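Local coordinates for protein acyl-CoA thioesterase II TesB2 (Mycobacterium marinum, PDB 3U0A) that probably hydrolyses fatty acyl-CoA thioesters to the free fatty acid and coenzyme A, as a double-hotdog thioesterase of the TesB type, at residues A[87-92]-A[109-114]; A[121-126]-A[173-178]; A[248-253]-A[269-274]. One frame throughout, in Å; residues are numbered along the deposited sequence.

In the fold
From the N terminus, the chain first forms the N-terminal hotdog domain, where contact 1 brings 109-114 back onto 87-92 and so pairs the far ends of the hairpin of strands 89-98 and 101-111. Contact 2 then closes a loop of 46 residues, with 135-146 not modelled, setting the linker at 121-126 against strand 171-178 of the second hotdog domain. Contact 3 comes last and repeats the arrangement of contact 1, with 248-253 and 269-274 at the open end of hairpin 250-259/264-275. The three loops follow in series, none crossing another. Gln111 of one subunit is hydrogen-bonded to Arg250 of the other, so contact 1 of one chain meets contact 3 of its partner.

Contact 1: residues A[87-92]-A[109-114]. With SO4 (sulfate ion), chain I.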
loop_
_atom_site.group_PDB
_atom_site.type_symbol
_atom_site.label_atom_id
_atom_site.label_comp_id
_atom_site.label_asym_id
_atom_site.label_seq_id
_atom_site.Cartn_x
_atom_site.Cartn_y
_atom_site.Cartn_z
ATOM N N GLY A 87 -7.989 -18.004 -13.351
ATOM C CA GLY A 87 -9.329 -17.838 -13.905
ATOM C C GLY A 87 -9.988 -16.498 -13.617
ATOM O O GLY A 87 -10.768 -16.019 -14.426
ATOM N N SER A 88 -9.682 -15.926 -12.456
ATOM C CA SER A 88 -10.280 -14.671 -11.988
ATOM C C SER A 88 -9.262 -13.557 -11.858
ATOM O O SER A 88 -9.606 -12.391 -12.024
ATOM C CB SER A 88 -10.937 -14.856 -10.611
ATOM O OG SER A 88 -12.092 -15.661 -10.719
ATOM N N PHE A 89 -8.025 -13.922 -11.536
ATOM C CA PHE A 89 -6.995 -12.958 -11.290
ATOM C C PHE A 89 -5.746 -13.229 -12.164
ATOM O O PHE A 89 -5.334 -14.387 -12.379
ATOM C CB PHE A 89 -6.623 -12.982 -9.802
ATOM C CG PHE A 89 -7.682 -12.385 -8.885
ATOM C CD1 PHE A 89 -8.733 -13.161 -8.428
ATOM C CD2 PHE A 89 -7.612 -11.050 -8.472
ATOM C CE1 PHE A 89 -9.693 -12.634 -7.604
ATOM C CE2 PHE A 89 -8.590 -10.521 -7.642
ATOM C CZ PHE A 89 -9.627 -11.324 -7.207
ATOM N N VAL A 90 -5.151 -12.154 -12.670
ATOM C CA VAL A 90 -3.876 -12.221 -13.338
ATOM C C VAL A 90 -2.950 -11.263 -12.594
ATOM O O VAL A 90 -3.371 -10.198 -12.125
ATOM C CB VAL A 90 -4.031 -11.863 -14.831
ATOM C CG1 VAL A 90 -2.698 -11.554 -15.473
ATOM C CG2 VAL A 90 -4.741 -12.988 -15.596
ATOM N N THR A 91 -1.691 -11.654 -12.426
ATOM C CA THR A 91 -0.724 -10.790 -11.745
ATOM C C THR A 91 0.479 -10.572 -12.628
ATOM O O THR A 91 0.937 -11.511 -13.247
ATOM C CB THR A 91 -0.236 -11.408 -10.408
ATOM O OG1 THR A 91 -1.367 -11.801 -9.605
ATOM C CG2 THR A 91 0.618 -10.411 -9.632
ATOM N N ARG A 92 0.999 -9.344 -12.642
ATOM C CA ARG A 92 2.219 -8.994 -13.365
ATOM C C ARG A 92 3.271 -8.339 -12.484
ATOM O O ARG A 92 2.910 -7.641 -11.537
ATOM C CB ARG A 92 1.869 -8.045 -14.500
ATOM C CG ARG A 92 0.965 -8.654 -15.573
ATOM C CD ARG A 92 1.649 -9.801 -16.298
ATOM N NE ARG A 92 0.867 -10.362 -17.398
ATOM C CZ ARG A 92 0.219 -11.522 -17.377
ATOM N NH1 ARG A 92 0.206 -12.310 -16.287
ATOM N NH2 ARG A 92 -0.440 -11.902 -18.452
ATOM N N SER A 109 -2.286 -6.204 -10.035
ATOM C CA SER A 109 -3.253 -7.310 -10.057
ATOM C C SER A 109 -4.453 -6.958 -10.932
ATOM O O SER A 109 -4.937 -5.836 -10.912
ATOM C CB SER A 109 -3.719 -7.652 -8.631
ATOM O OG SER A 109 -4.374 -8.922 -8.550
ATOM N N PHE A 110 -4.912 -7.940 -11.690
ATOM C CA PHE A 110 -6.024 -7.793 -12.620
ATOM C C PHE A 110 -7.128 -8.867 -12.348
ATOM O O PHE A 110 -6.833 -10.045 -12.116
ATOM C CB PHE A 110 -5.495 -7.905 -14.062
ATOM C CG PHE A 110 -4.359 -6.952 -14.382
ATOM C CD1 PHE A 110 -3.116 -7.122 -13.817
ATOM C CD2 PHE A 110 -4.545 -5.897 -15.259
ATOM C CE1 PHE A 110 -2.080 -6.259 -14.094
ATOM C CE2 PHE A 110 -3.503 -5.012 -15.546
ATOM C CZ PHE A 110 -2.266 -5.193 -14.955
ATOM N N GLN A 111 -8.392 -8.447 -12.366
ATOM C CA GLN A 111 -9.501 -9.330 -12.037
ATOM C C GLN A 111 -10.609 -9.202 -13.031
ATOM O O GLN A 111 -10.853 -8.136 -13.573
ATOM C CB GLN A 111 -10.046 -8.996 -10.647
ATOM C CG GLN A 111 -11.192 -9.889 -10.144
ATOM C CD GLN A 111 -11.931 -9.304 -8.944
ATOM O OE1 GLN A 111 -11.915 -8.112 -8.733
ATOM N NE2 GLN A 111 -12.572 -10.154 -8.157
ATOM N N THR A 112 -11.331 -10.290 -13.227
ATOM C CA THR A 112 -12.567 -10.234 -14.018
ATOM C C THR A 112 -13.724 -9.536 -13.254
ATOM O O THR A 112 -13.659 -9.252 -12.055
ATOM C CB THR A 112 -13.014 -11.630 -14.524
ATOM O OG1 THR A 112 -13.061 -12.537 -13.429
ATOM C CG2 THR A 112 -12.076 -12.164 -15.559
ATOM N N ALA A 113 -14.784 -9.230 -13.991
ATOM C CA ALA A 113 -15.981 -8.651 -13.388
ATOM C C ALA A 113 -16.676 -9.718 -12.559
ATOM O O ALA A 113 -17.074 -10.729 -13.087
ATOM C CB ALA A 113 -16.922 -8.098 -14.462
ATOM N N GLN A 114 -16.765 -9.493 -11.256
ATOM C CA GLN A 114 -17.447 -10.414 -10.361
ATOM C C GLN A 114 -18.216 -9.621 -9.293
ATOM O O GLN A 114 -18.293 -8.403 -9.374
ATOM C CB GLN A 114 -16.425 -11.368 -9.735
ATOM C CG GLN A 114 -15.412 -11.896 -10.747
ATOM C CD GLN A 114 -14.549 -13.032 -10.214
ATOM O OE1 GLN A 114 -13.824 -12.879 -9.203
ATOM N NE2 GLN A 114 -14.600 -14.181 -10.904
HETATM S S SO4 I . -10.387 -18.135 -8.492
HETATM O O1 SO4 I . -10.740 -19.238 -7.532
HETATM O O2 SO4 I . -10.578 -16.816 -7.760
HETATM O O3 SO4 I . -8.941 -18.220 -8.882
HETATM O O4 SO4 I . -11.238 -18.330 -9.729
#
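Val90 and Phe110 form the hydrogen-bonded pair of this antiparallel ladder, their N and O atoms exchanging two bonds: Val90 N to Phe110 O and Phe110 N to Val90 O, each 2.8 Å. Beyond them Thr112 N reaches Ser88 O at 3.0 Å, extending the pairing to where the chain leaves the hairpin of strands 89-98 and 101-111 in the N-terminal hotdog domain.

Side-chain packing divides between the two faces. On the face of Phe89 and Gln111, CG of Gln111 lies over the Phe89 ring, 3.8 Å from its centroid, in a CH-pi contact; the amide runs alongside with its plane 23° from that of the ring. Gln111 takes this course because CG stands anti to the backbone N (chi1 -178°) and the chain stays extended. On the other face CB of Val90 meets CB of Phe110, whose ring also packs on Ala49 and Val50 of helix 34-51.

The polar groups form a chain of hydrogen bonds. Gln111 NE2 donates to Gln114 OE1 at 3.2 Å, Gln114 NE2 to Ser88 OG at 2.9 Å, and Ser88 OG to O4 of a sulfate, probably from the crystallisation medium, at 3.0 Å. In the second subunit, Arg250 binds Gln111 OE1, while Arg275 binds both Gln114 OE1 and the sulfate. The side-chain amides of Gln111 and Gln114 are thus held in orientation by each other and by arginines of the second subunit.

Contact 2: residues A[121-126]-A[173-178]; sequences DAMPAA and QVWFRH. With SO4 (sulfate ion), chain C.
Met123 reaches Trp175 from the linker between the two hotdog domains, lying against strand 171-178 of the second. From CB its chain runs fully extended: CG is anti to the backbone N (chi1 -162°), and the following torsions, also near 180°, carry SD and then CE outward from the linker. CB, CG and SD serve as the arm, and it is CE at the end that touches the indole, 3.4 Å from Trp175 CH2 and 4.0 Å from Trp175 CZ2. The methyl approaches the benzo part of the ring system obliquely. Met123 also packs on Leu238 and Phe258, so its side chain bridges the linker and strands of the C-terminal domain.

Further along the linker, Ala126 CB comes to 4.3 Å from both Trp175 CZ2 and Trp175 NE1. The indole N-H itself makes a weak hydrogen bond to the carbonyl of Pro127. Beside this apolar cluster, Pro124 and Gln173 run antiparallel alongside one another, with CG of the proline 4.0 Å from Gln173 NE2; that nitrogen is hydrogen-bonded to Asp240 on strand 237-247.

Two residues beyond Trp175, Arg177 lies beside a sulfate, probably a component of the crystallisation solution. The arginine chain bends at chi3 (81°), and the guanidinium presents its edge to the ion; the bonds from NH1 are weak, and Arg177 NH2 donates to sulfate O3 at 3.2 Å.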
loop_
_atom_site.group_PDB
_atom_site.type_symbol
_atom_site.label_atom_id
_atom_site.label_comp_id
_atom_site.label_asym_id
_atom_site.label_seq_id
_atom_site.Cartn_x
_atom_site.Cartn_y
_atom_site.Cartn_z
ATOM N N ASP A 121 -17.065 4.504 2.334
ATOM C CA ASP A 121 -17.103 5.620 3.269
ATOM C C ASP A 121 -17.780 6.790 2.559
ATOM O O ASP A 121 -17.731 6.911 1.335
ATOM C CB ASP A 121 -15.675 6.038 3.727
ATOM C CG ASP A 121 -15.032 5.039 4.680
ATOM O OD1 ASP A 121 -15.718 4.115 5.148
ATOM O OD2 ASP A 121 -13.820 5.171 4.954
ATOM N N ALA A 122 -18.407 7.649 3.330
ATOM C CA ALA A 122 -19.067 8.813 2.775
ATOM C C ALA A 122 -18.005 9.816 2.331
ATOM O O ALA A 122 -16.924 9.937 2.932
ATOM C CB ALA A 122 -20.014 9.441 3.801
ATOM N N MET A 123 -18.319 10.524 1.264
ATOM C CA MET A 123 -17.512 11.626 0.864
ATOM C C MET A 123 -17.431 12.661 1.997
ATOM O O MET A 123 -18.450 13.061 2.518
ATOM C CB MET A 123 -18.119 12.290 -0.366
ATOM C CG MET A 123 -17.099 13.150 -1.083
ATOM S SD MET A 123 -17.864 14.016 -2.423
ATOM C CE MET A 123 -16.551 15.061 -3.067
ATOM N N PRO A 124 -16.219 13.113 2.352
ATOM C CA PRO A 124 -16.088 14.162 3.345
ATOM C C PRO A 124 -16.687 15.475 2.858
ATOM O O PRO A 124 -16.788 15.717 1.641
ATOM C CB PRO A 124 -14.579 14.314 3.527
ATOM C CG PRO A 124 -14.042 13.929 2.215
ATOM C CD PRO A 124 -14.926 12.800 1.736
ATOM N N ALA A 125 -17.119 16.282 3.827
ATOM C CA ALA A 125 -17.566 17.619 3.551
ATOM C C ALA A 125 -16.395 18.393 2.974
ATOM O O ALA A 125 -15.365 18.582 3.636
ATOM C CB ALA A 125 -18.075 18.293 4.828
ATOM N N ALA A 126 -16.529 18.766 1.713
ATOM C CA ALA A 126 -15.610 19.688 1.073
ATOM C C ALA A 126 -16.478 20.765 0.418
ATOM O O ALA A 126 -17.705 20.583 0.250
ATOM C CB ALA A 126 -14.729 18.985 0.052
ATOM N N GLN A 173 -6.849 18.767 1.153
ATOM C CA GLN A 173 -7.846 18.441 0.144
ATOM C C GLN A 173 -7.622 19.225 -1.130
ATOM O O GLN A 173 -7.495 20.453 -1.091
ATOM C CB GLN A 173 -9.252 18.654 0.701
ATOM C CG GLN A 173 -9.679 17.471 1.552
ATOM C CD GLN A 173 -10.837 17.774 2.468
ATOM O OE1 GLN A 173 -11.286 18.923 2.564
ATOM N NE2 GLN A 173 -11.344 16.744 3.142
ATOM N N VAL A 174 -7.566 18.496 -2.250
ATOM C CA VAL A 174 -7.382 19.081 -3.576
ATOM C C VAL A 174 -8.403 18.562 -4.584
ATOM O O VAL A 174 -8.613 17.355 -4.697
ATOM C CB VAL A 174 -5.977 18.781 -4.134
ATOM C CG1 VAL A 174 -5.715 19.658 -5.344
ATOM C CG2 VAL A 174 -4.917 19.029 -3.076
ATOM N N TRP A 175 -9.020 19.469 -5.331
ATOM C CA TRP A 175 -9.851 19.078 -6.466
ATOM C C TRP A 175 -9.058 19.168 -7.725
ATOM O O TRP A 175 -8.352 20.127 -7.953
ATOM C CB TRP A 175 -11.021 20.009 -6.625
ATOM C CG TRP A 175 -12.115 19.882 -5.626
ATOM C CD1 TRP A 175 -12.292 20.621 -4.481
ATOM C CD2 TRP A 175 -13.266 18.989 -5.690
ATOM N NE1 TRP A 175 -13.428 20.241 -3.833
ATOM C CE2 TRP A 175 -14.059 19.266 -4.509
ATOM C CE3 TRP A 175 -13.701 18.035 -6.582
ATOM C CZ2 TRP A 175 -15.236 18.601 -4.244
ATOM C CZ3 TRP A 175 -14.870 17.340 -6.302
ATOM C CH2 TRP A 175 -15.626 17.621 -5.156
ATOM N N PHE A 176 -9.200 18.182 -8.582
ATOM C CA PHE A 176 -8.481 18.192 -9.845
ATOM C C PHE A 176 -9.329 17.650 -10.963
ATOM O O PHE A 176 -10.235 16.849 -10.746
ATOM C CB PHE A 176 -7.108 17.463 -9.766
ATOM C CG PHE A 176 -7.182 15.968 -9.457
ATOM C CD1 PHE A 176 -6.988 15.001 -10.458
ATOM C CD2 PHE A 176 -7.385 15.504 -8.143
ATOM C CE1 PHE A 176 -7.016 13.629 -10.157
ATOM C CE2 PHE A 176 -7.438 14.122 -7.855
ATOM C CZ PHE A 176 -7.242 13.194 -8.864
ATOM N N ARG A 177 -9.004 18.083 -12.173
ATOM C CA ARG A 177 -9.765 17.741 -13.343
ATOM C C ARG A 177 -8.890 18.046 -14.561
ATOM O O ARG A 177 -8.273 19.111 -14.630
ATOM C CB ARG A 177 -11.054 18.579 -13.352
ATOM C CG ARG A 177 -11.801 18.562 -14.668
ATOM C CD ARG A 177 -13.090 19.383 -14.635
ATOM N NE ARG A 177 -12.900 20.811 -14.816
ATOM C CZ ARG A 177 -13.885 21.690 -15.021
ATOM N NH1 ARG A 177 -15.163 21.297 -15.076
ATOM N NH2 ARG A 177 -13.598 22.978 -15.162
ATOM N N HIS A 178 -8.857 17.115 -15.514
ATOM C CA HIS A 178 -8.253 17.344 -16.822
ATOM C C HIS A 178 -9.135 18.319 -17.578
ATOM O O HIS A 178 -10.329 18.076 -17.739
ATOM C CB HIS A 178 -8.100 16.035 -17.608
ATOM C CG HIS A 178 -7.167 16.148 -18.809
ATOM N ND1 HIS A 178 -7.609 16.430 -20.052
ATOM C CD2 HIS A 178 -5.790 16.036 -18.908
ATOM C CE1 HIS A 178 -6.572 16.482 -20.900
ATOM N NE2 HIS A 178 -5.462 16.251 -20.210
HETATM S S SO4 C . -17.471 24.154 -16.080
HETATM O O1 SO4 C . -18.072 22.928 -15.447
HETATM O O2 SO4 C . -17.203 25.247 -15.080
HETATM O O3 SO4 C . -16.186 23.851 -16.791
HETATM O O4 SO4 C . -18.456 24.639 -17.088
#

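Contact 3: residues A[248-253]-A[269-274]; sequences GGRALT and MQEGLT
Arg250 and Glu271 meet through a salt bridge beside the backbone ladder of hairpin 250-259/264-275 in the C-terminal hotdog domain. Arg250 NE lies 3.0 Å from Glu271 OE2, approaching from above the carboxylate plane, and the guanidinium and carboxylate planes are nearly perpendicular (86° apart). A water lies at the edge of the guanidinium, accepting from Arg250 NH2 and close to Glu271 OE2. The remaining polar ends are shared with the second subunit: Arg250 NH1 donates to OE1 of Gln111 of the second subunit, and Glu271 OE1 makes a weak bond to His60 of that subunit.

In the backbone, Ala251 and Gly272 exchange two bonds, Ala251 N to Gly272 O at 3.1 Å and Gly272 N to Ala251 O at 3.0 Å. Thr253 and Gln270 pair likewise, Thr253 N meeting Gln270 O at 2.8 Å and Gln270 N meeting Thr253 O at 3.0 Å. The same Gln270 O also accepts from Thr253 OG1 at 3.0 Å; chi1 of 67° sets this hydroxyl between its own N and carbonyl carbon, beside the backbone donor. Gly249 O closes the ladder by accepting from Thr274 N at 2.7 Å.

Strand 264-275 is flanked on its other side by 217-227, where Asp222 OD1 accepts from Glu271 N, and strand 250-259 by 237-247, where Ser243 OG bonds to Leu252 O. Thr253 rests on Leu201 and Ser204, just beyond helix 186-200.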
loop_
_atom_site.group_PDB
_atom_site.type_symbol
_atom_site.label_atom_id
_atom_site.label_comp_id
_atom_site.label_asym_id
_atom_site.label_seq_id
_atom_site.Cartn_x
_atom_site.Cartn_y
_atom_site.Cartn_z
ATOM N N GLY A 248 12.317 9.912 10.941
ATOM C CA GLY A 248 13.475 9.134 10.470
ATOM C C GLY A 248 13.894 9.477 9.044
ATOM O O GLY A 248 14.569 8.676 8.382
ATOM N N GLY A 249 13.481 10.661 8.583
ATOM C CA GLY A 249 13.766 11.108 7.238
ATOM C C GLY A 249 12.698 10.714 6.239
ATOM O O GLY A 249 12.896 10.813 5.026
ATOM N N ARG A 250 11.556 10.264 6.741
ATOM C CA ARG A 250 10.512 9.752 5.871
ATOM C C ARG A 250 9.219 10.402 6.273
ATOM O O ARG A 250 9.136 11.004 7.332
ATOM C CB ARG A 250 10.395 8.195 5.949
ATOM C CG ARG A 250 11.692 7.467 5.693
ATOM C CD ARG A 250 11.535 5.951 5.481
ATOM N NE ARG A 250 10.735 5.296 6.498
ATOM C CZ ARG A 250 11.073 5.136 7.765
ATOM N NH1 ARG A 250 12.212 5.580 8.238
ATOM N NH2 ARG A 250 10.229 4.555 8.570
ATOM N N ALA A 251 8.223 10.265 5.407
ATOM C CA ALA A 251 6.885 10.725 5.673
ATOM C C ALA A 251 5.970 9.756 4.974
ATOM O O ALA A 251 6.228 9.367 3.859
ATOM C CB ALA A 251 6.673 12.137 5.150
ATOM N N LEU A 252 4.898 9.365 5.631
ATOM C CA LEU A 252 3.907 8.553 5.023
ATOM C C LEU A 252 2.726 9.420 4.722
ATOM O O LEU A 252 2.369 10.298 5.508
ATOM C CB LEU A 252 3.490 7.448 5.964
ATOM C CG LEU A 252 2.628 6.353 5.362
ATOM C CD1 LEU A 252 3.380 5.675 4.215
ATOM C CD2 LEU A 252 2.231 5.384 6.461
ATOM N N THR A 253 2.126 9.167 3.565
ATOM C CA THR A 253 0.913 9.844 3.146
ATOM C C THR A 253 -0.103 8.841 2.579
ATOM O O THR A 253 0.182 7.674 2.311
ATOM C CB THR A 253 1.235 10.989 2.158
ATOM O OG1 THR A 253 1.747 10.468 0.920
ATOM C CG2 THR A 253 2.258 11.959 2.788
ATOM N N MET A 269 -1.716 4.903 -0.868
ATOM C CA MET A 269 -0.712 5.164 0.163
ATOM C C MET A 269 0.638 5.330 -0.503
ATOM O O MET A 269 0.942 4.600 -1.428
ATOM C CB MET A 269 -0.643 4.003 1.104
ATOM C CG MET A 269 -1.807 3.973 2.058
ATOM S SD MET A 269 -1.248 4.853 3.505
ATOM C CE MET A 269 -0.947 3.500 4.629
ATOM N N GLN A 270 1.436 6.281 -0.014
ATOM C CA GLN A 270 2.748 6.572 -0.552
ATOM C C GLN A 270 3.656 7.097 0.530
ATOM O O GLN A 270 3.279 7.966 1.324
ATOM C CB GLN A 270 2.624 7.594 -1.667
ATOM C CG GLN A 270 3.910 8.101 -2.292
ATOM C CD GLN A 270 3.654 8.755 -3.651
ATOM O OE1 GLN A 270 2.686 9.502 -3.798
ATOM N NE2 GLN A 270 4.490 8.465 -4.646
ATOM N N GLU A 271 4.857 6.533 0.564
ATOM C CA GLU A 271 5.899 7.000 1.454
ATOM C C GLU A 271 6.931 7.812 0.625
ATOM O O GLU A 271 7.196 7.490 -0.532
ATOM C CB GLU A 271 6.539 5.812 2.165
ATOM C CG GLU A 271 7.516 6.221 3.247
ATOM C CD GLU A 271 8.000 5.050 4.093
ATOM O OE1 GLU A 271 8.418 3.986 3.514
ATOM O OE2 GLU A 271 7.965 5.216 5.346
ATOM N N GLY A 272 7.500 8.853 1.215
ATOM C CA GLY A 272 8.528 9.649 0.577
ATOM C C GLY A 272 9.726 9.893 1.478
ATOM O O GLY A 272 9.660 9.732 2.698
ATOM N N LEU A 273 10.833 10.276 0.862
ATOM C CA LEU A 273 11.966 10.821 1.587
ATOM C C LEU A 273 11.596 12.223 2.029
ATOM O O LEU A 273 11.047 12.972 1.258
ATOM C CB LEU A 273 13.219 10.844 0.696
ATOM C CG LEU A 273 14.540 11.183 1.370
ATOM C CD1 LEU A 273 14.995 10.061 2.288
ATOM C CD2 LEU A 273 15.557 11.480 0.288
ATOM N N THR A 274 11.831 12.547 3.298
ATOM C CA THR A 274 11.693 13.904 3.774
ATOM C C THR A 274 12.772 14.096 4.820
ATOM O O THR A 274 12.515 14.136 6.023
ATOM C CB THR A 274 10.294 14.212 4.311
ATOM O OG1 THR A 274 9.964 13.257 5.293
ATOM C CG2 THR A 274 9.238 14.197 3.213
HETATM O O HOH W 1 7.595 3.472 7.074
#